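Local coordinates for protein pullulanase (Klebsiella oxytoca, PDB 2YOC) that hydrolyses the alpha-1,6-glucosidic linkages of pullulan and related branched dextrins as a secreted, multidomain glycosyl hydrolase, at residues Val294-Val308 / His321-Gln335. Numbering follows the deposited sequence.
Sequences VTFRVWAPTAQQVDV and HPMTRDSASGAWSWQ. With SO4 (sulfate ion), chain Q.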
loop_
_atom_site.group_PDB
_atom_site.type_symbol
_atom_site.label_atom_id
_atom_site.label_comp_id
_atom_site.label_asym_id
_atom_site.label_seq_id
_atom_site.Cartn_x
_atom_site.Cartn_y
_atom_site.Cartn_z
ATOM N N VAL B 294 -53.794 -26.328 -31.203
ATOM C CA VAL B 294 -52.777 -25.286 -31.038
ATOM C C VAL B 294 -53.322 -24.136 -30.251
ATOM O O VAL B 294 -54.347 -23.571 -30.629
ATOM C CB VAL B 294 -52.099 -24.833 -32.365
ATOM C CG1 VAL B 294 -53.133 -24.558 -33.453
ATOM C CG2 VAL B 294 -51.194 -23.605 -32.161
ATOM N N THR B 295 -52.656 -23.817 -29.135
ATOM C CA THR B 295 -53.049 -22.691 -28.297
ATOM C C THR B 295 -52.118 -21.520 -28.642
ATOM O O THR B 295 -50.881 -21.669 -28.584
ATOM C CB THR B 295 -53.031 -23.049 -26.788
ATOM O OG1 THR B 295 -54.055 -24.003 -26.508
ATOM C CG2 THR B 295 -53.200 -21.824 -25.877
ATOM N N PHE B 296 -52.732 -20.381 -29.044
ATOM C CA PHE B 296 -52.025 -19.154 -29.327
ATOM C C PHE B 296 -52.161 -18.334 -28.079
ATOM O O PHE B 296 -53.290 -18.122 -27.622
ATOM C CB PHE B 296 -52.684 -18.397 -30.487
ATOM C CG PHE B 296 -52.421 -18.968 -31.855
ATOM C CD1 PHE B 296 -53.256 -19.945 -32.390
ATOM C CD2 PHE B 296 -51.328 -18.541 -32.610
ATOM C CE1 PHE B 296 -53.004 -20.488 -33.651
ATOM C CE2 PHE B 296 -51.081 -19.083 -33.876
ATOM C CZ PHE B 296 -51.928 -20.038 -34.390
ATOM N N ARG B 297 -51.040 -17.879 -27.515
ATOM C CA ARG B 297 -51.070 -17.006 -26.357
ATOM C C ARG B 297 -50.049 -15.916 -26.433
ATOM O O ARG B 297 -48.827 -16.165 -26.567
ATOM C CB ARG B 297 -50.957 -17.748 -25.021
ATOM C CG ARG B 297 -51.225 -16.848 -23.803
ATOM C CD ARG B 297 -51.181 -17.593 -22.497
ATOM N NE ARG B 297 -52.403 -18.380 -22.321
ATOM C CZ ARG B 297 -52.459 -19.696 -22.486
ATOM N NH1 ARG B 297 -51.368 -20.377 -22.809
ATOM N NH2 ARG B 297 -53.609 -20.345 -22.331
ATOM N N VAL B 298 -50.563 -14.689 -26.272
ATOM C CA VAL B 298 -49.750 -13.475 -26.223
ATOM C C VAL B 298 -50.066 -12.658 -24.950
ATOM O O VAL B 298 -51.243 -12.434 -24.639
ATOM C CB VAL B 298 -49.820 -12.646 -27.555
ATOM C CG1 VAL B 298 -51.234 -12.203 -27.878
ATOM C CG2 VAL B 298 -48.863 -11.460 -27.537
ATOM N N TRP B 299 -49.031 -12.234 -24.222
ATOM C CA TRP B 299 -49.220 -11.345 -23.077
ATOM C C TRP B 299 -49.243 -9.935 -23.660
ATOM O O TRP B 299 -48.294 -9.543 -24.357
ATOM C CB TRP B 299 -48.065 -11.441 -22.061
ATOM C CG TRP B 299 -48.308 -10.685 -20.785
ATOM C CD1 TRP B 299 -49.333 -10.873 -19.903
ATOM C CD2 TRP B 299 -47.494 -9.640 -20.240
ATOM N NE1 TRP B 299 -49.213 -10.001 -18.844
ATOM C CE2 TRP B 299 -48.094 -9.229 -19.025
ATOM C CE3 TRP B 299 -46.327 -8.975 -20.679
ATOM C CZ2 TRP B 299 -47.556 -8.203 -18.229
ATOM C CZ3 TRP B 299 -45.783 -7.965 -19.884
ATOM C CH2 TRP B 299 -46.390 -7.597 -18.669
ATOM N N ALA B 300 -50.340 -9.202 -23.405
ATOM C CA ALA B 300 -50.586 -7.832 -23.860
ATOM C C ALA B 300 -51.602 -7.214 -22.867
ATOM O O ALA B 300 -52.778 -7.083 -23.199
ATOM C CB ALA B 300 -51.123 -7.848 -25.284
ATOM N N PRO B 301 -51.186 -6.928 -21.596
ATOM C CA PRO B 301 -52.152 -6.442 -20.594
ATOM C C PRO B 301 -52.781 -5.074 -20.854
ATOM O O PRO B 301 -53.809 -4.751 -20.244
ATOM C CB PRO B 301 -51.358 -6.503 -19.290
ATOM C CG PRO B 301 -49.945 -6.311 -19.715
ATOM C CD PRO B 301 -49.829 -7.050 -21.004
ATOM N N THR B 302 -52.206 -4.292 -21.774
ATOM C CA THR B 302 -52.768 -2.986 -22.092
ATOM C C THR B 302 -53.605 -2.970 -23.363
ATOM O O THR B 302 -54.401 -2.041 -23.540
ATOM C CB THR B 302 -51.692 -1.910 -22.103
ATOM O OG1 THR B 302 -50.850 -2.049 -23.255
ATOM C CG2 THR B 302 -50.903 -1.882 -20.815
ATOM N N ALA B 303 -53.395 -3.957 -24.260
ATOM C CA ALA B 303 -54.073 -4.034 -25.546
ATOM C C ALA B 303 -55.566 -3.973 -25.372
ATOM O O ALA B 303 -56.105 -4.578 -24.439
ATOM C CB ALA B 303 -53.688 -5.291 -26.299
ATOM N N GLN B 304 -56.212 -3.144 -26.204
ATOM C CA GLN B 304 -57.649 -2.950 -26.241
ATOM C C GLN B 304 -58.304 -4.116 -26.962
ATOM O O GLN B 304 -59.393 -4.532 -26.584
ATOM C CB GLN B 304 -57.972 -1.615 -26.899
ATOM C CG GLN B 304 -57.940 -0.488 -25.890
ATOM C CD GLN B 304 -58.135 0.857 -26.518
ATOM O OE1 GLN B 304 -58.940 1.043 -27.453
ATOM N NE2 GLN B 304 -57.439 1.838 -25.963
ATOM N N GLN B 305 -57.598 -4.664 -27.969
ATOM C CA GLN B 305 -57.988 -5.832 -28.766
ATOM C C GLN B 305 -56.749 -6.561 -29.347
ATOM O O GLN B 305 -55.742 -5.918 -29.660
ATOM C CB GLN B 305 -58.979 -5.459 -29.879
ATOM C CG GLN B 305 -59.758 -6.650 -30.443
ATOM C CD GLN B 305 -60.516 -7.448 -29.398
ATOM O OE1 GLN B 305 -61.271 -6.895 -28.568
ATOM N NE2 GLN B 305 -60.316 -8.771 -29.416
ATOM N N VAL B 306 -56.829 -7.904 -29.441
ATOM C CA VAL B 306 -55.839 -8.788 -30.053
ATOM C C VAL B 306 -56.605 -9.850 -30.841
ATOM O O VAL B 306 -57.546 -10.429 -30.300
ATOM C CB VAL B 306 -54.850 -9.456 -29.054
ATOM C CG1 VAL B 306 -53.697 -10.137 -29.800
ATOM C CG2 VAL B 306 -54.311 -8.469 -28.032
ATOM N N ASP B 307 -56.196 -10.104 -32.105
ATOM C CA ASP B 307 -56.770 -11.131 -33.004
ATOM C C ASP B 307 -55.628 -11.961 -33.618
ATOM O O ASP B 307 -54.568 -11.399 -33.916
ATOM C CB ASP B 307 -57.553 -10.494 -34.182
ATOM C CG ASP B 307 -58.805 -9.675 -33.885
ATOM O OD1 ASP B 307 -59.162 -9.534 -32.693
ATOM O OD2 ASP B 307 -59.421 -9.156 -34.849
ATOM N N VAL B 308 -55.831 -13.269 -33.842
ATOM C CA VAL B 308 -54.826 -14.070 -34.537
ATOM C C VAL B 308 -55.225 -13.943 -35.996
ATOM O O VAL B 308 -56.397 -14.138 -36.326
ATOM C CB VAL B 308 -54.758 -15.570 -34.143
ATOM C CG1 VAL B 308 -53.455 -16.206 -34.638
ATOM C CG2 VAL B 308 -54.917 -15.780 -32.646
ATOM N N HIS B 321 -59.128 -14.350 -36.078
ATOM C CA HIS B 321 -59.832 -14.776 -34.879
ATOM C C HIS B 321 -59.581 -13.910 -33.649
ATOM O O HIS B 321 -58.485 -13.951 -33.079
ATOM C CB HIS B 321 -59.492 -16.239 -34.584
ATOM C CG HIS B 321 -59.572 -17.133 -35.785
ATOM N ND1 HIS B 321 -58.430 -17.574 -36.439
ATOM C CD2 HIS B 321 -60.655 -17.631 -36.424
ATOM C CE1 HIS B 321 -58.850 -18.345 -37.428
ATOM N NE2 HIS B 321 -60.179 -18.403 -37.464
ATOM N N PRO B 322 -60.598 -13.154 -33.183
ATOM C CA PRO B 322 -60.417 -12.372 -31.950
ATOM C C PRO B 322 -60.123 -13.288 -30.750
ATOM O O PRO B 322 -60.720 -14.364 -30.614
ATOM C CB PRO B 322 -61.728 -11.599 -31.823
ATOM C CG PRO B 322 -62.688 -12.364 -32.589
ATOM C CD PRO B 322 -61.961 -13.005 -33.715
HETATM N N MSE B 323 -59.119 -12.904 -29.955
HETATM C CA MSE B 323 -58.629 -13.659 -28.807
HETATM C C MSE B 323 -59.385 -13.428 -27.505
HETATM O O MSE B 323 -60.067 -12.410 -27.362
HETATM C CB MSE B 323 -57.141 -13.407 -28.630
HETATM C CG MSE B 323 -56.361 -13.996 -29.765
HETATM SE SE MSE B 323 -54.533 -13.492 -29.767
HETATM C CE MSE B 323 -53.801 -15.097 -29.134
ATOM N N THR B 324 -59.264 -14.379 -26.559
ATOM C CA THR B 324 -59.927 -14.313 -25.266
ATOM C C THR B 324 -58.965 -13.769 -24.254
ATOM O O THR B 324 -57.867 -14.325 -24.064
ATOM C CB THR B 324 -60.526 -15.681 -24.887
ATOM O OG1 THR B 324 -61.444 -16.081 -25.908
ATOM C CG2 THR B 324 -61.255 -15.652 -23.558
ATOM N N ARG B 325 -59.366 -12.685 -23.590
ATOM C CA ARG B 325 -58.518 -12.053 -22.580
ATOM C C ARG B 325 -58.752 -12.683 -21.207
ATOM O O ARG B 325 -59.904 -12.853 -20.799
ATOM C CB ARG B 325 -58.785 -10.532 -22.528
ATOM C CG ARG B 325 -57.812 -9.739 -21.681
ATOM C CD ARG B 325 -58.286 -8.310 -21.547
ATOM N NE ARG B 325 -57.213 -7.422 -21.081
ATOM C CZ ARG B 325 -57.034 -7.044 -19.816
ATOM N NH1 ARG B 325 -57.856 -7.471 -18.862
ATOM N NH2 ARG B 325 -56.031 -6.242 -19.494
ATOM N N ASP B 326 -57.657 -13.022 -20.503
ATOM C CA ASP B 326 -57.706 -13.486 -19.126
ATOM C C ASP B 326 -57.399 -12.236 -18.324
ATOM O O ASP B 326 -56.331 -11.630 -18.505
ATOM C CB ASP B 326 -56.669 -14.592 -18.850
ATOM C CG ASP B 326 -56.566 -15.032 -17.384
ATOM O OD1 ASP B 326 -57.615 -15.008 -16.671
ATOM O OD2 ASP B 326 -55.453 -15.429 -16.958
ATOM N N SER B 327 -58.363 -11.805 -17.502
ATOM C CA SER B 327 -58.250 -10.572 -16.706
ATOM C C SER B 327 -57.139 -10.571 -15.641
ATOM O O SER B 327 -56.531 -9.528 -15.386
ATOM C CB SER B 327 -59.595 -10.198 -16.089
ATOM O OG SER B 327 -60.161 -11.283 -15.367
ATOM N N ALA B 328 -56.860 -11.740 -15.051
ATOM C CA ALA B 328 -55.861 -11.910 -14.006
ATOM C C ALA B 328 -54.470 -11.718 -14.510
ATOM O O ALA B 328 -53.586 -11.274 -13.752
ATOM C CB ALA B 328 -55.980 -13.294 -13.422
ATOM N N SER B 329 -54.256 -12.085 -15.779
ATOM C CA SER B 329 -52.947 -12.067 -16.413
ATOM C C SER B 329 -52.742 -11.020 -17.482
ATOM O O SER B 329 -51.592 -10.722 -17.797
ATOM C CB SER B 329 -52.672 -13.434 -17.031
ATOM O OG SER B 329 -53.624 -13.717 -18.044
ATOM N N GLY B 330 -53.814 -10.577 -18.125
ATOM C CA GLY B 330 -53.670 -9.690 -19.262
ATOM C C GLY B 330 -53.120 -10.429 -20.483
ATOM O O GLY B 330 -52.672 -9.804 -21.454
ATOM N N ALA B 331 -53.142 -11.781 -20.444
ATOM C CA ALA B 331 -52.744 -12.623 -21.558
ATOM C C ALA B 331 -53.975 -12.863 -22.411
ATOM O O ALA B 331 -55.086 -12.900 -21.876
ATOM C CB ALA B 331 -52.187 -13.943 -21.046
ATOM N N TRP B 332 -53.788 -12.986 -23.742
ATOM C CA TRP B 332 -54.863 -13.240 -24.729
ATOM C C TRP B 332 -54.631 -14.586 -25.361
ATOM O O TRP B 332 -53.485 -14.918 -25.709
ATOM C CB TRP B 332 -54.871 -12.172 -25.836
ATOM C CG TRP B 332 -55.141 -10.780 -25.344
ATOM C CD1 TRP B 332 -54.292 -9.979 -24.627
ATOM C CD2 TRP B 332 -56.318 -10.005 -25.585
ATOM N NE1 TRP B 332 -54.874 -8.751 -24.405
ATOM C CE2 TRP B 332 -56.123 -8.741 -24.974
ATOM C CE3 TRP B 332 -57.511 -10.244 -26.282
ATOM C CZ2 TRP B 332 -57.084 -7.728 -25.022
ATOM C CZ3 TRP B 332 -58.455 -9.234 -26.345
ATOM C CH2 TRP B 332 -58.242 -7.996 -25.711
ATOM N N SER B 333 -55.679 -15.383 -25.493
ATOM C CA SER B 333 -55.477 -16.689 -26.112
ATOM C C SER B 333 -56.538 -17.048 -27.134
ATOM O O SER B 333 -57.619 -16.454 -27.153
ATOM C CB SER B 333 -55.314 -17.793 -25.067
ATOM O OG SER B 333 -56.527 -18.038 -24.378
ATOM N N TRP B 334 -56.192 -18.014 -27.999
ATOM C CA TRP B 334 -57.072 -18.553 -29.022
ATOM C C TRP B 334 -56.620 -19.948 -29.401
ATOM O O TRP B 334 -55.430 -20.168 -29.677
ATOM C CB TRP B 334 -57.200 -17.650 -30.256
ATOM C CG TRP B 334 -58.202 -18.175 -31.232
ATOM C CD1 TRP B 334 -59.557 -18.124 -31.113
ATOM C CD2 TRP B 334 -57.931 -18.971 -32.391
ATOM N NE1 TRP B 334 -60.154 -18.789 -32.165
ATOM C CE2 TRP B 334 -59.180 -19.336 -32.954
ATOM C CE3 TRP B 334 -56.752 -19.381 -33.041
ATOM C CZ2 TRP B 334 -59.288 -20.103 -34.127
ATOM C CZ3 TRP B 334 -56.858 -20.148 -34.205
ATOM C CH2 TRP B 334 -58.115 -20.503 -34.731
ATOM N N GLN B 335 -57.589 -20.900 -29.365
ATOM C CA GLN B 335 -57.370 -22.308 -29.658
ATOM C C GLN B 335 -57.959 -22.671 -31.019
ATOM O O GLN B 335 -59.118 -22.354 -31.315
ATOM C CB GLN B 335 -57.914 -23.200 -28.520
ATOM C CG GLN B 335 -57.650 -24.706 -28.704
ATOM C CD GLN B 335 -56.553 -25.269 -27.818
ATOM O OE1 GLN B 335 -56.455 -24.971 -26.617
ATOM N NE2 GLN B 335 -55.734 -26.159 -28.380
HETATM S S SO4 Q . -52.508 -24.037 -22.008
HETATM O O1 SO4 Q . -53.823 -23.402 -22.314
HETATM O O2 SO4 Q . -52.400 -24.269 -20.541
HETATM O O3 SO4 Q . -51.390 -23.177 -22.456
HETATM O O4 SO4 Q . -52.388 -25.304 -22.728
HETATM O O HOH W 1 -55.243 -6.116 -22.490
#
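F296 with W334 and V298 with W332 form the antiparallel hydrogen-bonded pairs that join strands 294-299 and 331-335. A second antiparallel register, off by one residue, pairs V308 with H321, and M323 N donates to V306 O.

The apolar evidence centres on W332. V306 CG2 stands over the five-membered ring, 3.4 Å from its centroid and 6° off the normal, and R325 CB covers the opposite face. Selenomethionine M323 packs between side chains of strands 305-308 and 294-299: its SE lies 3.5 Å from V306 CG1 and also touches V308 CG2, while the bend at chi3 (104°) carries CE to F296 CB. F296 and W334 lie side by side, F296 CD1 3.6 Å from W334 CE3, the ring planes inclined by 35°.

Side-chain N-H groups bond to carbonyls of the connecting loops. W332 NE1 donates to A300 O (2.9 Å), nearly within its indole plane, and W299 NE1 reaches S329 O at 2.7 Å. With R325 extended from CG to NE, its NH2 meets P301 O in the guanidinium plane (2.8 Å); a water accepts from R325 NE and donates to A300 O and A303 O. R325 also forms a salt bridge with D242.

On the face that carries T295 and S333, R297 NH1 and NH2 donate to O3 and O1 of a sulfate that probably comes from the crystallisation liquor.

This is antiparallel beta-sandwich packing, consistent with the immunoglobulin-like fold of a family 48 carbohydrate-binding module.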